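Long-range contacts in CELL WALL surface anchor family protein (Streptococcus pneumoniae, PDB 2X9Z), which forms the repeating backbone subunit of the Streptococcus pneumoniae pilus, a cell-wall-anchored fibre that is probably used in adhesion: residues 2-10 against 251-259; 31-42 against 109-120. The protein carries 1 engineered substitution. All blocks are in the same frame, centred on the assembly; numbering follows the deposited sequence.

Contact 1 (2-10 against 251-259); sequences KPKIDKDFK and LDPTEPKVV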
# COMPACT_ATOMS: atom_id res chain seq x y z
N LYS A 2 11.86 -14.56 4.93
CA LYS A 2 10.85 -13.57 4.61
C LYS A 2 10.68 -13.37 3.11
O LYS A 2 11.64 -13.51 2.34
CB LYS A 2 11.22 -12.23 5.26
CG LYS A 2 11.17 -12.26 6.78
CD LYS A 2 12.22 -11.35 7.40
CE LYS A 2 12.11 -9.91 6.91
NZ LYS A 2 12.73 -9.71 5.57
N PRO A 3 9.46 -13.05 2.68
CA PRO A 3 9.27 -12.65 1.29
C PRO A 3 9.94 -11.29 1.05
O PRO A 3 10.23 -10.57 2.02
CB PRO A 3 7.75 -12.56 1.15
CG PRO A 3 7.22 -12.33 2.53
CD PRO A 3 8.25 -12.87 3.50
N LYS A 4 10.21 -10.96 -0.20
CA LYS A 4 10.84 -9.69 -0.56
C LYS A 4 10.02 -9.03 -1.65
O LYS A 4 9.36 -9.71 -2.43
CB LYS A 4 12.27 -9.93 -1.06
CG LYS A 4 13.19 -10.55 -0.02
CD LYS A 4 14.62 -10.65 -0.53
CE LYS A 4 14.71 -11.50 -1.78
NZ LYS A 4 14.38 -12.93 -1.52
N ILE A 5 10.06 -7.70 -1.71
CA ILE A 5 9.24 -6.98 -2.68
C ILE A 5 9.93 -5.73 -3.20
O ILE A 5 10.75 -5.14 -2.51
CB ILE A 5 7.87 -6.59 -2.05
CG1 ILE A 5 6.90 -6.08 -3.11
CG2 ILE A 5 8.06 -5.57 -0.94
CD1 ILE A 5 5.47 -6.03 -2.62
N ASP A 6 9.59 -5.35 -4.42
CA ASP A 6 10.02 -4.07 -4.95
C ASP A 6 8.93 -3.54 -5.87
O ASP A 6 8.17 -4.31 -6.47
CB ASP A 6 11.33 -4.20 -5.71
CG ASP A 6 11.92 -2.85 -6.08
OD1 ASP A 6 11.77 -1.88 -5.29
OD2 ASP A 6 12.55 -2.75 -7.15
N LYS A 7 8.84 -2.21 -5.95
CA LYS A 7 7.93 -1.57 -6.87
C LYS A 7 8.69 -0.54 -7.69
O LYS A 7 9.46 0.24 -7.15
CB LYS A 7 6.80 -0.87 -6.12
CG LYS A 7 5.87 -0.18 -7.06
CD LYS A 7 4.82 0.61 -6.36
CE LYS A 7 3.89 1.14 -7.41
NZ LYS A 7 2.64 1.59 -6.80
N ASP A 8 8.46 -0.54 -9.00
CA ASP A 8 9.11 0.45 -9.85
C ASP A 8 8.38 0.54 -11.18
O ASP A 8 7.34 -0.10 -11.38
CB ASP A 8 10.59 0.06 -10.06
CG ASP A 8 11.51 1.26 -10.23
OD1 ASP A 8 11.07 2.32 -10.71
OD2 ASP A 8 12.70 1.13 -9.86
N PHE A 9 8.91 1.35 -12.08
CA PHE A 9 8.36 1.41 -13.42
C PHE A 9 8.67 0.12 -14.17
O PHE A 9 9.52 -0.67 -13.75
CB PHE A 9 8.92 2.63 -14.16
CG PHE A 9 8.68 3.92 -13.43
CD1 PHE A 9 9.74 4.67 -12.93
CD2 PHE A 9 7.39 4.36 -13.21
CE1 PHE A 9 9.50 5.84 -12.23
CE2 PHE A 9 7.15 5.54 -12.52
CZ PHE A 9 8.22 6.28 -12.03
N LYS A 10 7.94 -0.11 -15.26
CA LYS A 10 8.10 -1.32 -16.07
C LYS A 10 9.57 -1.64 -16.36
O LYS A 10 10.33 -0.78 -16.82
CB LYS A 10 7.32 -1.18 -17.38
CG LYS A 10 7.55 -2.32 -18.37
CD LYS A 10 6.61 -2.18 -19.55
CE LYS A 10 6.73 -3.36 -20.51
NZ LYS A 10 8.08 -3.41 -21.13
N LEU A 251 5.07 -6.23 4.08
CA LEU A 251 6.13 -5.62 3.29
C LEU A 251 5.64 -4.30 2.71
O LEU A 251 4.47 -4.15 2.37
CB LEU A 251 6.55 -6.54 2.14
CG LEU A 251 6.89 -7.99 2.47
CD1 LEU A 251 7.45 -8.66 1.23
CD2 LEU A 251 7.88 -8.06 3.62
N ASP A 252 6.57 -3.36 2.58
CA ASP A 252 6.26 -2.01 2.14
C ASP A 252 7.44 -1.55 1.28
O ASP A 252 8.45 -1.08 1.80
CB ASP A 252 6.12 -1.12 3.39
CG ASP A 252 5.55 0.26 3.09
OD1 ASP A 252 5.16 0.54 1.94
OD2 ASP A 252 5.50 1.07 4.04
N PRO A 253 7.35 -1.73 -0.05
CA PRO A 253 8.47 -1.43 -0.94
C PRO A 253 8.77 0.06 -1.03
O PRO A 253 7.89 0.90 -0.81
CB PRO A 253 7.97 -1.93 -2.31
CG PRO A 253 6.49 -1.89 -2.21
CD PRO A 253 6.16 -2.20 -0.78
N THR A 254 10.01 0.40 -1.36
CA THR A 254 10.32 1.78 -1.71
C THR A 254 9.57 2.11 -2.99
O THR A 254 9.28 1.22 -3.80
CB THR A 254 11.83 2.01 -1.88
OG1 THR A 254 12.36 1.07 -2.82
CG2 THR A 254 12.55 1.86 -0.54
N GLU A 255 9.25 3.39 -3.16
CA GLU A 255 8.26 3.82 -4.13
C GLU A 255 8.88 4.72 -5.20
O GLU A 255 9.70 5.59 -4.89
CB GLU A 255 7.12 4.56 -3.40
CG GLU A 255 6.53 3.75 -2.22
CD GLU A 255 5.69 4.57 -1.24
OE1 GLU A 255 5.02 3.96 -0.37
OE2 GLU A 255 5.69 5.82 -1.33
N PRO A 256 8.52 4.49 -6.46
CA PRO A 256 8.98 5.36 -7.55
C PRO A 256 8.17 6.65 -7.55
O PRO A 256 7.11 6.71 -6.93
CB PRO A 256 8.65 4.53 -8.79
CG PRO A 256 7.41 3.79 -8.41
CD PRO A 256 7.55 3.48 -6.93
N LYS A 257 8.68 7.67 -8.23
CA LYS A 257 7.98 8.95 -8.32
C LYS A 257 7.99 9.49 -9.74
O LYS A 257 8.91 9.20 -10.52
CB LYS A 257 8.63 9.99 -7.39
CG LYS A 257 8.51 9.66 -5.91
CD LYS A 257 9.26 10.69 -5.08
CE LYS A 257 9.16 10.36 -3.61
NZ LYS A 257 9.49 8.93 -3.36
N VAL A 258 6.96 10.25 -10.07
CA VAL A 258 6.94 10.97 -11.34
C VAL A 258 6.78 12.46 -11.06
O VAL A 258 6.34 12.86 -9.97
CB VAL A 258 5.81 10.50 -12.26
CG1 VAL A 258 5.94 9.01 -12.52
CG2 VAL A 258 4.46 10.82 -11.65
N VAL A 259 7.15 13.29 -12.02
CA VAL A 259 7.02 14.73 -11.88
C VAL A 259 6.85 15.34 -13.25
O VAL A 259 7.21 14.72 -14.26
CB VAL A 259 8.24 15.32 -11.15
CG1 VAL A 259 9.50 15.21 -12.01
CG2 VAL A 259 7.98 16.77 -10.73
O HOH W 1 11.53 -2.20 -2.35
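An extended tail and the first strand of a pilin beta sandwich meet here: L251, P253 and P256 lie against I5, K7 and F9, with the two segments running the same way, their end-to-end directions 7° apart. No hydrogen bond joins them directly; P253 and P256 have no N-H to give, and their rings pack instead. At one end, L251 CD1 sits 3.9 Å from P3 CG, while I5 CG2 meets L251 CB at 3.6 Å and touches P253 CD. With CG1 anti to the backbone N (chi1 -169°), it is I5 CG2 that faces L251. P253 CB covers the backbone N of K7 at 3.8 Å, a buried N-H with no partner. In the middle a water ties the segments together, donating to I5 O and D6 OD1 and accepting from T254 N at 3.2 Å. K22 NZ makes a salt bridge to D6 OD1 and a hydrogen bond to T254 OG1, while D6 OD2 takes the backbone N-H of N14. Farther along, P256 CB stands over one face of the F9 ring, 4.0 Å from its centroid, a CH-pi contact. K257 O lies at the ring edge, 3.4 Å from F9 CZ. D8 OD1 accepts the N-H of F9, next along the strand, 22° out of the carboxylate plane, while R19 pairs with OD2. The extended K7 side chain crosses P256 and ends in a covalent bond from NZ to CG of N132, with D55 hydrogen-bonded to NZ. Such a Lys-Asn isopeptide crosslink beside an acidic residue is the hallmark of Cna-type domains in Gram-positive pilins.

Contact 2 (31-42 against 109-120); sequences GDVVEYEIVTKI and EKTVKITYSATL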
# COMPACT_ATOMS: atom_id res chain seq x y z
N GLY A 31 -0.95 13.44 -19.46
CA GLY A 31 -1.42 12.58 -20.53
C GLY A 31 -0.60 11.31 -20.70
O GLY A 31 -1.06 10.34 -21.28
N ASP A 32 0.64 11.32 -20.20
CA ASP A 32 1.51 10.15 -20.31
C ASP A 32 0.91 8.93 -19.59
O ASP A 32 0.43 9.03 -18.46
CB ASP A 32 2.89 10.43 -19.70
CG ASP A 32 3.80 11.25 -20.60
OD1 ASP A 32 3.39 11.62 -21.72
OD2 ASP A 32 4.94 11.54 -20.18
N VAL A 33 0.97 7.78 -20.26
CA VAL A 33 0.60 6.52 -19.64
C VAL A 33 1.85 5.92 -19.01
O VAL A 33 2.80 5.55 -19.70
CB VAL A 33 -0.01 5.54 -20.67
CG1 VAL A 33 -0.26 4.18 -20.01
CG2 VAL A 33 -1.30 6.11 -21.23
N VAL A 34 1.85 5.85 -17.68
CA VAL A 34 3.02 5.42 -16.93
C VAL A 34 2.84 3.96 -16.52
O VAL A 34 1.84 3.61 -15.88
CB VAL A 34 3.21 6.30 -15.67
CG1 VAL A 34 4.47 5.90 -14.92
CG2 VAL A 34 3.25 7.79 -16.06
N GLU A 35 3.79 3.11 -16.89
CA GLU A 35 3.68 1.68 -16.64
C GLU A 35 4.44 1.27 -15.38
O GLU A 35 5.60 1.65 -15.19
CB GLU A 35 4.20 0.89 -17.84
CG GLU A 35 3.38 1.13 -19.10
CD GLU A 35 3.99 0.47 -20.31
OE1 GLU A 35 5.00 0.99 -20.82
OE2 GLU A 35 3.45 -0.56 -20.76
N TYR A 36 3.77 0.49 -14.54
CA TYR A 36 4.29 0.07 -13.24
C TYR A 36 4.38 -1.44 -13.11
O TYR A 36 3.66 -2.18 -13.78
CB TYR A 36 3.36 0.57 -12.14
CG TYR A 36 3.45 2.05 -11.85
CD1 TYR A 36 2.63 2.96 -12.51
CD2 TYR A 36 4.34 2.54 -10.91
CE1 TYR A 36 2.71 4.32 -12.24
CE2 TYR A 36 4.42 3.88 -10.64
CZ TYR A 36 3.61 4.77 -11.30
OH TYR A 36 3.71 6.11 -11.01
N GLU A 37 5.25 -1.88 -12.21
CA GLU A 37 5.30 -3.28 -11.85
C GLU A 37 5.66 -3.46 -10.38
O GLU A 37 6.43 -2.67 -9.80
CB GLU A 37 6.27 -4.04 -12.74
CG GLU A 37 7.71 -3.63 -12.57
CD GLU A 37 8.64 -4.32 -13.55
OE1 GLU A 37 9.82 -4.52 -13.21
OE2 GLU A 37 8.18 -4.66 -14.66
N ILE A 38 5.07 -4.49 -9.77
CA ILE A 38 5.37 -4.88 -8.40
C ILE A 38 5.87 -6.31 -8.49
O ILE A 38 5.18 -7.18 -9.03
CB ILE A 38 4.09 -4.85 -7.53
CG1 ILE A 38 3.40 -3.48 -7.59
CG2 ILE A 38 4.40 -5.28 -6.10
CD1 ILE A 38 1.99 -3.52 -7.08
N VAL A 39 7.08 -6.56 -7.99
CA VAL A 39 7.68 -7.88 -8.05
C VAL A 39 7.89 -8.39 -6.62
O VAL A 39 8.49 -7.69 -5.79
CB VAL A 39 9.02 -7.86 -8.81
CG1 VAL A 39 9.71 -9.20 -8.71
CG2 VAL A 39 8.80 -7.46 -10.27
N THR A 40 7.40 -9.59 -6.35
CA THR A 40 7.47 -10.18 -5.01
C THR A 40 8.09 -11.56 -5.08
O THR A 40 7.72 -12.37 -5.93
CB THR A 40 6.06 -10.28 -4.37
OG1 THR A 40 5.42 -9.00 -4.46
CG2 THR A 40 6.16 -10.69 -2.91
N LYS A 41 9.04 -11.82 -4.20
CA LYS A 41 9.68 -13.12 -4.10
C LYS A 41 9.14 -13.84 -2.88
O LYS A 41 9.28 -13.36 -1.76
CB LYS A 41 11.19 -12.97 -3.95
CG LYS A 41 11.86 -12.20 -5.06
CD LYS A 41 11.97 -13.01 -6.33
CE LYS A 41 12.75 -12.24 -7.39
NZ LYS A 41 12.86 -12.99 -8.68
N ILE A 42 8.53 -15.00 -3.11
CA ILE A 42 7.98 -15.81 -2.03
C ILE A 42 8.92 -16.99 -1.81
O ILE A 42 9.30 -17.67 -2.76
CB ILE A 42 6.55 -16.27 -2.38
CG1 ILE A 42 5.63 -15.04 -2.44
CG2 ILE A 42 6.04 -17.32 -1.38
CD1 ILE A 42 4.21 -15.35 -2.80
N GLU A 109 12.21 -20.50 -4.63
CA GLU A 109 11.60 -19.18 -4.58
C GLU A 109 10.68 -18.98 -5.78
O GLU A 109 11.03 -19.35 -6.90
CB GLU A 109 12.72 -18.15 -4.60
CG GLU A 109 12.34 -16.76 -4.17
CD GLU A 109 13.55 -15.84 -4.16
OE1 GLU A 109 14.25 -15.79 -5.19
OE2 GLU A 109 13.82 -15.19 -3.13
N LYS A 110 9.52 -18.38 -5.54
CA LYS A 110 8.56 -18.09 -6.60
C LYS A 110 8.45 -16.58 -6.77
O LYS A 110 8.46 -15.83 -5.79
CB LYS A 110 7.17 -18.68 -6.28
CG LYS A 110 7.15 -20.20 -6.11
CD LYS A 110 7.59 -20.95 -7.36
CE LYS A 110 6.41 -21.29 -8.25
NZ LYS A 110 6.82 -21.91 -9.54
N THR A 111 8.35 -16.13 -8.02
CA THR A 111 8.30 -14.70 -8.29
C THR A 111 6.94 -14.30 -8.82
O THR A 111 6.53 -14.74 -9.89
CB THR A 111 9.35 -14.32 -9.34
OG1 THR A 111 10.66 -14.66 -8.85
CG2 THR A 111 9.30 -12.84 -9.64
N VAL A 112 6.25 -13.44 -8.06
CA VAL A 112 4.97 -12.89 -8.51
C VAL A 112 5.23 -11.52 -9.11
O VAL A 112 5.92 -10.71 -8.51
CB VAL A 112 3.97 -12.75 -7.34
CG1 VAL A 112 2.62 -12.28 -7.86
CG2 VAL A 112 3.81 -14.07 -6.60
N LYS A 113 4.68 -11.27 -10.29
CA LYS A 113 4.78 -9.96 -10.90
C LYS A 113 3.39 -9.43 -11.24
O LYS A 113 2.58 -10.11 -11.87
CB LYS A 113 5.64 -10.03 -12.17
CG LYS A 113 5.81 -8.70 -12.90
CD LYS A 113 6.80 -8.85 -14.04
CE LYS A 113 6.86 -7.63 -14.93
NZ LYS A 113 7.78 -7.88 -16.07
N ILE A 114 3.12 -8.21 -10.79
CA ILE A 114 1.86 -7.54 -11.07
C ILE A 114 2.19 -6.29 -11.87
O ILE A 114 3.03 -5.48 -11.46
CB ILE A 114 1.15 -7.13 -9.77
CG1 ILE A 114 0.86 -8.37 -8.92
CG2 ILE A 114 -0.14 -6.34 -10.07
CD1 ILE A 114 0.39 -8.03 -7.51
N THR A 115 1.55 -6.13 -13.02
CA THR A 115 1.78 -4.96 -13.85
C THR A 115 0.47 -4.20 -14.06
O THR A 115 -0.62 -4.79 -14.02
CB THR A 115 2.39 -5.33 -15.22
OG1 THR A 115 1.47 -6.14 -15.95
CG2 THR A 115 3.69 -6.09 -15.05
N TYR A 116 0.59 -2.90 -14.28
CA TYR A 116 -0.57 -2.04 -14.53
C TYR A 116 -0.07 -0.68 -14.97
O TYR A 116 1.13 -0.42 -14.94
CB TYR A 116 -1.43 -1.89 -13.27
CG TYR A 116 -0.76 -1.11 -12.17
CD1 TYR A 116 -0.93 0.28 -12.07
CD2 TYR A 116 0.06 -1.73 -11.24
CE1 TYR A 116 -0.31 1.02 -11.07
CE2 TYR A 116 0.68 -1.01 -10.22
CZ TYR A 116 0.50 0.37 -10.15
OH TYR A 116 1.11 1.09 -9.16
N SER A 117 -0.98 0.19 -15.37
CA SER A 117 -0.56 1.54 -15.72
C SER A 117 -1.43 2.59 -15.03
O SER A 117 -2.51 2.28 -14.51
CB SER A 117 -0.55 1.75 -17.23
OG SER A 117 -1.85 1.63 -17.78
N ALA A 118 -0.93 3.82 -15.03
CA ALA A 118 -1.67 4.97 -14.54
C ALA A 118 -1.36 6.13 -15.47
O ALA A 118 -0.36 6.11 -16.18
CB ALA A 118 -1.26 5.31 -13.13
N THR A 119 -2.23 7.12 -15.49
CA THR A 119 -2.07 8.26 -16.39
C THR A 119 -1.79 9.52 -15.59
O THR A 119 -2.52 9.82 -14.65
CB THR A 119 -3.35 8.47 -17.21
OG1 THR A 119 -3.65 7.27 -17.92
CG2 THR A 119 -3.18 9.60 -18.20
N LEU A 120 -0.75 10.25 -15.95
CA LEU A 120 -0.50 11.53 -15.31
C LEU A 120 -1.58 12.51 -15.76
O LEU A 120 -1.80 12.70 -16.95
CB LEU A 120 0.90 12.06 -15.65
CG LEU A 120 1.38 13.29 -14.86
CD1 LEU A 120 1.54 12.94 -13.39
CD2 LEU A 120 2.67 13.83 -15.43
O HOH W 2 4.13 -8.88 -6.89
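The two strands run antiparallel, their axes 149° apart, bridged from V33-T119 to I42-K110; twelve backbone hydrogen bonds join the segments, continuing to L120, which bonds G31 N and D32 O. The Y116 N to Y36 O bond is the longest of these at 3.2 Å, its donor tilted 33° from the carbonyl plane. That same pair carries the main side-chain contact. Y116 has CG between its backbone N and carbonyl carbon (chi1 68°), which leans the ring across the neighbouring strand, and Y36 CB lies over its face, 3.7 Å from the centroid. The two rings are nearly parallel but slid apart, centroids 5.3 Å from each other, so that the Y116 hydroxyl, rather than its ring, lies over the face of Y36. I38 CD1 reaches the edge of the Y116 ring, and A118 CB meets Y36 CE1 obliquely. Farther along this inner face, I42 CD1 touches V112 CG2 at 4.0 Å. A water there donates to I38 O and V112 O and bonds T40 OG1 at 2.8 Å; W53 holds the same threonine oxygen. The other face is more polar. K41 bends at its second torsion and lies alongside T111, donating a hydrogen bond from NZ to T111 OG1 at 2.8 Å. E37 OE2 forms a long salt bridge of 3.5 Å to K113 NZ, with the backbone N-H groups of G11 and A13 gripping the carboxylate. An oily inner face and a charged, threonine-rich outer one, on long antiparallel neighbours, are typical of a beta-sandwich sheet in Cna-type pilin domains.

In the fold
Strand 33-42 is the shared neighbour: it pairs with 110-120 in contact 2 and on its other edge with strand 4-9 of contact 1. Where the contacts touch, K4 NZ makes a salt bridge to E109 OE2, and K4 O accepts a probable hydrogen bond from K41 N. Both are partly buried, yet they differ in chemistry. Contact 2 lies within the five-stranded sheet and is regular strand pairing; contact 1 joins the edge strand of that sheet to the proline-rich segment leading into the six-stranded one, through apolar packing and a water instead of backbone pairing. Contact 1 also brings the chain's two ends together, and contact 2 is nested inside that loop.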